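Local coordinates for Non-structural maintenance of chromosomes element 4 (PDB 7DG2), which probably acts, as a subunit of the SMC5-SMC6 complex bound by Nse1 and Nse3, in repairing double-stranded DNA breaks by homologous recombination between sister chromatids, at residues 16-20 / 50-54. Numbering follows the deposited sequence.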
ATOM      1  N   LEU C  16      -1.291  10.295  26.107  1.00 23.51           N
ATOM      2  CA  LEU C  16      -1.271  10.177  24.650  1.00 22.66           C
ATOM      3  C   LEU C  16      -1.012  11.531  24.003  1.00 26.28           C
ATOM      4  O   LEU C  16      -0.204  11.644  23.074  1.00 27.02           O
ATOM      5  CB  LEU C  16      -2.588   9.585  24.139  1.00 22.66           C
ATOM      6  CG  LEU C  16      -2.822   8.092  24.397  1.00 23.92           C
ATOM      7  CD1 LEU C  16      -4.307   7.712  24.210  1.00 21.24           C
ATOM      8  CD2 LEU C  16      -1.948   7.271  23.468  1.00 21.04           C
ATOM      9  N   LEU C  17      -1.707  12.570  24.471  1.00 25.61           N
ATOM     10  CA  LEU C  17      -1.532  13.897  23.884  1.00 28.47           C
ATOM     11  C   LEU C  17      -0.102  14.388  24.042  1.00 28.92           C
ATOM     12  O   LEU C  17       0.455  15.000  23.123  1.00 29.74           O
ATOM     13  CB  LEU C  17      -2.509  14.889  24.509  1.00 26.61           C
ATOM     14  CG  LEU C  17      -3.982  14.645  24.162  1.00 28.87           C
ATOM     15  CD1 LEU C  17      -4.893  15.432  25.089  1.00 30.23           C
ATOM     16  CD2 LEU C  17      -4.241  15.004  22.712  1.00 30.75           C
ATOM     17  N   SER C  18       0.510  14.131  25.201  1.00 29.30           N
ATOM     18  CA  SER C  18       1.917  14.475  25.382  1.00 31.55           C
ATOM     19  C   SER C  18       2.790  13.742  24.374  1.00 33.28           C
ATOM     20  O   SER C  18       3.638  14.348  23.708  1.00 33.23           O
ATOM     21  CB  SER C  18       2.359  14.149  26.809  1.00 34.49           C
ATOM     22  OG  SER C  18       1.592  14.876  27.747  1.00 40.64           O
ATOM     23  N   PHE C  19       2.591  12.426  24.250  1.00 31.95           N
ATOM     24  CA  PHE C  19       3.374  11.637  23.305  1.00 30.24           C
ATOM     25  C   PHE C  19       3.166  12.140  21.882  1.00 30.38           C
ATOM     26  O   PHE C  19       4.099  12.143  21.067  1.00 34.25           O
ATOM     27  CB  PHE C  19       2.988  10.158  23.439  1.00 28.15           C
ATOM     28  CG  PHE C  19       3.847   9.219  22.632  1.00 30.57           C
ATOM     29  CD1 PHE C  19       5.035   8.720  23.150  1.00 31.81           C
ATOM     30  CD2 PHE C  19       3.458   8.821  21.363  1.00 30.80           C
ATOM     31  CE1 PHE C  19       5.825   7.852  22.408  1.00 33.64           C
ATOM     32  CE2 PHE C  19       4.244   7.955  20.615  1.00 33.29           C
ATOM     33  CZ  PHE C  19       5.430   7.468  21.141  1.00 33.36           C
ATOM     34  N   MET C  20       1.953  12.595  21.576  1.00 29.99           N
ATOM     35  CA  MET C  20       1.628  13.087  20.247  1.00 32.49           C
ATOM     36  C   MET C  20       2.153  14.493  19.994  1.00 37.56           C
ATOM     37  O   MET C  20       2.188  14.925  18.837  1.00 40.75           O
ATOM     38  CB  MET C  20       0.117  13.044  20.043  1.00 31.19           C
ATOM     39  CG  MET C  20      -0.391  11.635  19.807  1.00 30.31           C
ATOM     40  SD  MET C  20      -2.159  11.532  19.574  1.00 44.02           S
ATOM     41  CE  MET C  20      -2.744  11.836  21.212  1.00 32.72           C
ATOM     42  N   ALA C  50       0.537  14.235  14.408  1.00 38.63           N
ATOM     43  CA  ALA C  50       0.347  13.631  15.725  1.00 38.95           C
ATOM     44  C   ALA C  50      -0.158  12.194  15.621  1.00 32.40           C
ATOM     45  O   ALA C  50       0.325  11.304  16.331  1.00 30.15           O
ATOM     46  CB  ALA C  50      -0.616  14.483  16.552  1.00 35.90           C
ATOM     47  N   TRP C  51      -1.147  11.949  14.758  1.00 28.06           N
ATOM     48  CA  TRP C  51      -1.679  10.593  14.644  1.00 28.25           C
ATOM     49  C   TRP C  51      -0.715   9.673  13.907  1.00 25.31           C
ATOM     50  O   TRP C  51      -0.631   8.480  14.229  1.00 25.14           O
ATOM     51  CB  TRP C  51      -3.049  10.619  13.957  1.00 28.82           C
ATOM     52  CG  TRP C  51      -4.118  11.153  14.858  1.00 28.59           C
ATOM     53  CD1 TRP C  51      -4.662  12.408  14.840  1.00 31.05           C
ATOM     54  CD2 TRP C  51      -4.746  10.459  15.942  1.00 30.63           C
ATOM     55  NE1 TRP C  51      -5.600  12.529  15.835  1.00 31.88           N
ATOM     56  CE2 TRP C  51      -5.668  11.348  16.528  1.00 29.83           C
ATOM     57  CE3 TRP C  51      -4.625   9.167  16.470  1.00 25.75           C
ATOM     58  CZ2 TRP C  51      -6.463  10.990  17.617  1.00 29.61           C
ATOM     59  CZ3 TRP C  51      -5.416   8.814  17.553  1.00 28.29           C
ATOM     60  CH2 TRP C  51      -6.325   9.721  18.112  1.00 28.69           C
ATOM     61  N   GLN C  52       0.022  10.201  12.927  1.00 27.16           N
ATOM     62  CA  GLN C  52       1.073   9.411  12.293  1.00 27.81           C
ATOM     63  C   GLN C  52       2.149   9.027  13.296  1.00 29.70           C
ATOM     64  O   GLN C  52       2.665   7.904  13.259  1.00 30.26           O
ATOM     65  CB  GLN C  52       1.695  10.181  11.128  1.00 32.87           C
ATOM     66  CG  GLN C  52       1.005   9.957   9.791  1.00 35.95           C
ATOM     67  CD  GLN C  52       1.749  10.621   8.640  1.00 42.06           C
ATOM     68  OE1 GLN C  52       2.902  11.045   8.788  1.00 47.54           O
ATOM     69  NE2 GLN C  52       1.092  10.720   7.491  1.00 40.55           N
ATOM     70  N   LYS C  53       2.510   9.950  14.192  1.00 31.54           N
ATOM     71  CA  LYS C  53       3.497   9.639  15.224  1.00 31.70           C
ATOM     72  C   LYS C  53       3.011   8.496  16.104  1.00 28.39           C
ATOM     73  O   LYS C  53       3.752   7.544  16.383  1.00 26.60           O
ATOM     74  CB  LYS C  53       3.783  10.875  16.078  1.00 34.42           C
ATOM     75  CG  LYS C  53       4.704  11.916  15.429  1.00 42.72           C
ATOM     76  CD  LYS C  53       5.473  12.729  16.484  1.00 48.35           C
ATOM     77  CE  LYS C  53       4.613  13.805  17.147  1.00 48.90           C
ATOM     78  NZ  LYS C  53       4.524  15.072  16.344  1.00 48.83           N
ATOM     79  N   LEU C  54       1.753   8.573  16.538  1.00 29.68           N
ATOM     80  CA  LEU C  54       1.184   7.515  17.365  1.00 24.52           C
ATOM     81  C   LEU C  54       1.094   6.205  16.596  1.00 23.80           C
ATOM     82  O   LEU C  54       1.436   5.141  17.122  1.00 20.35           O
ATOM     83  CB  LEU C  54      -0.196   7.953  17.871  1.00 23.53           C
ATOM     84  CG  LEU C  54      -0.833   7.113  18.977  1.00 23.46           C
ATOM     85  CD1 LEU C  54       0.072   7.116  20.194  1.00 24.61           C
ATOM     86  CD2 LEU C  54      -2.208   7.665  19.342  1.00 22.97           C
TER
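Met20 sends CG out anti to its own carbonyl carbon (chi1 -75°), while Leu54, with CG anti to the backbone N (chi1 -168°), brings CD2 up to the Met20 sulfur. The two side chains join in a helix-helix contact, helix 9-20 meeting the start of helix 50-59 with the local axes 102° apart and 9.4 Å from each other at closest. Met20 makes the broadest contact of the five residues on its side: its CB rests against CB of Ala50 at 3.8 Å, CG comes within 3.6 Å of Ala50 O, and SD touches Leu54 CD2 at 3.9 Å. The same sulfur sits squarely over the six-membered ring of Trp51 in a Met-aromatic contact, 4.5 Å from SD to the ring centroid. Phe139 of the MAGE domain-containing protein meets the same indole edge-to-face. Leu54 CD1 packs on Leu16 CD2 at 3.9 Å and on Phe19 CD2 at 4.0 Å, the Leu16 and Leu54 chains crossing at about a right angle. Phe19 also brings its ring edge toward the backbone oxygen of Lys53. The Lys53 chain, bent at both chi3 and chi4, directs NZ to a salt bridge with Asp49; NZ is also near Met20 O but badly angled for a hydrogen bond to it, and the closer approach is that of Lys53 CE, 3.2 Å from Met20 O.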